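Local coordinates for protein beta-ketothiolase BktB (Ralstonia eutropha, PDB 4NZS) that catalyses the condensation of acetyl-CoA with another acyl-CoA such as propionyl-CoA to a 3-oxoacyl-CoA, supporting polyhydroxyalkanoate copolymer production, at residues K28-P32 with A33-A37. Numbering follows the deposited sequence.
Sequences KDVAP and AELGA
The first turn of helix 32-47, which follows strand 10-22 in the thiolase fold, opens at A31, the N-cap, whose backbone carbonyl O takes bonds from the N-H groups of E34 and L35. The helical bond comes from L35 N to A31 O at 3.1 Å, and E34 N adds a weak one, bent to 119° at the hydrogen. G36 N continues the pattern on P32 O at 2.9 Å. Proline suits the first helical position: its ring already holds phi near the helical value, and since first-turn N-H groups have no carbonyl four residues back within the helix, its missing N-H costs nothing. Just ahead of the cap, V30 folds back over the turn. V30 CG1 lies roughly trans to N (chi1 -154°), which carries that methyl onto CD2 of L35 at a tight 3.4 Å, the two side chains meeting at about a right angle. The carboxylate of E34 forms a salt bridge with R68; its negative charge, near the helix N-terminus, probably also interacts favourably with the helix dipole. The small A33 lets V75 of helix 72-79 and R68 of helix 67-70 approach closely. The apolar contact of V30, just before the N-cap, with L35, four residues after it, is a hydrophobic staple, typical of helix N-termini.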
# COMPACT_ATOMS: atom_id res chain seq x y z
N LYS A 28 15.54 -3.13 -15.04
CA LYS A 28 14.52 -3.29 -14.02
C LYS A 28 15.04 -2.99 -12.60
O LYS A 28 14.44 -2.22 -11.84
CB LYS A 28 14.07 -4.75 -14.09
CG LYS A 28 12.67 -5.03 -13.65
CD LYS A 28 12.35 -6.54 -13.63
CE LYS A 28 10.82 -6.71 -13.83
NZ LYS A 28 10.19 -8.06 -13.78
N ASP A 29 16.17 -3.61 -12.26
CA ASP A 29 16.68 -3.62 -10.91
C ASP A 29 17.70 -2.52 -10.66
O ASP A 29 18.37 -2.53 -9.63
CB ASP A 29 17.34 -4.97 -10.65
CG ASP A 29 16.38 -6.12 -10.74
OD1 ASP A 29 15.24 -5.89 -11.16
OD2 ASP A 29 16.75 -7.25 -10.38
N VAL A 30 17.86 -1.63 -11.62
CA VAL A 30 18.87 -0.58 -11.52
C VAL A 30 18.23 0.79 -11.35
O VAL A 30 17.43 1.25 -12.23
CB VAL A 30 19.78 -0.52 -12.76
CG1 VAL A 30 21.12 0.07 -12.34
CG2 VAL A 30 19.99 -1.89 -13.38
N ALA A 31 18.56 1.42 -10.23
CA ALA A 31 17.86 2.62 -9.85
C ALA A 31 18.42 3.83 -10.54
O ALA A 31 19.58 3.88 -10.87
CB ALA A 31 17.85 2.80 -8.33
N PRO A 32 17.59 4.85 -10.77
CA PRO A 32 18.15 5.98 -11.47
C PRO A 32 19.42 6.50 -10.84
O PRO A 32 20.36 6.79 -11.53
CB PRO A 32 17.02 7.02 -11.37
CG PRO A 32 15.76 6.21 -11.36
CD PRO A 32 16.14 4.99 -10.53
N ALA A 33 19.48 6.62 -9.53
CA ALA A 33 20.77 7.02 -8.85
C ALA A 33 21.96 6.23 -9.40
O ALA A 33 22.96 6.85 -9.82
CB ALA A 33 20.69 6.87 -7.36
N GLU A 34 21.80 4.90 -9.54
CA GLU A 34 22.92 4.09 -10.05
C GLU A 34 23.24 4.25 -11.53
O GLU A 34 24.40 4.46 -11.88
CB GLU A 34 22.77 2.62 -9.68
CG GLU A 34 23.17 2.33 -8.23
CD GLU A 34 22.76 3.41 -7.25
OE1 GLU A 34 23.36 4.52 -7.27
OE2 GLU A 34 21.82 3.19 -6.46
N LEU A 35 22.25 4.19 -12.41
CA LEU A 35 22.51 4.47 -13.81
C LEU A 35 23.28 5.80 -13.90
O LEU A 35 24.27 5.95 -14.62
CB LEU A 35 21.16 4.68 -14.51
CG LEU A 35 20.15 3.58 -14.60
CD1 LEU A 35 19.16 3.91 -15.69
CD2 LEU A 35 20.85 2.29 -14.96
N GLY A 36 22.81 6.80 -13.17
CA GLY A 36 23.39 8.13 -13.27
C GLY A 36 24.79 8.22 -12.72
O GLY A 36 25.64 8.86 -13.32
N ALA A 37 25.06 7.58 -11.58
CA ALA A 37 26.38 7.70 -10.99
C ALA A 37 27.38 7.19 -12.02
O ALA A 37 28.42 7.81 -12.25
CB ALA A 37 26.46 6.88 -9.71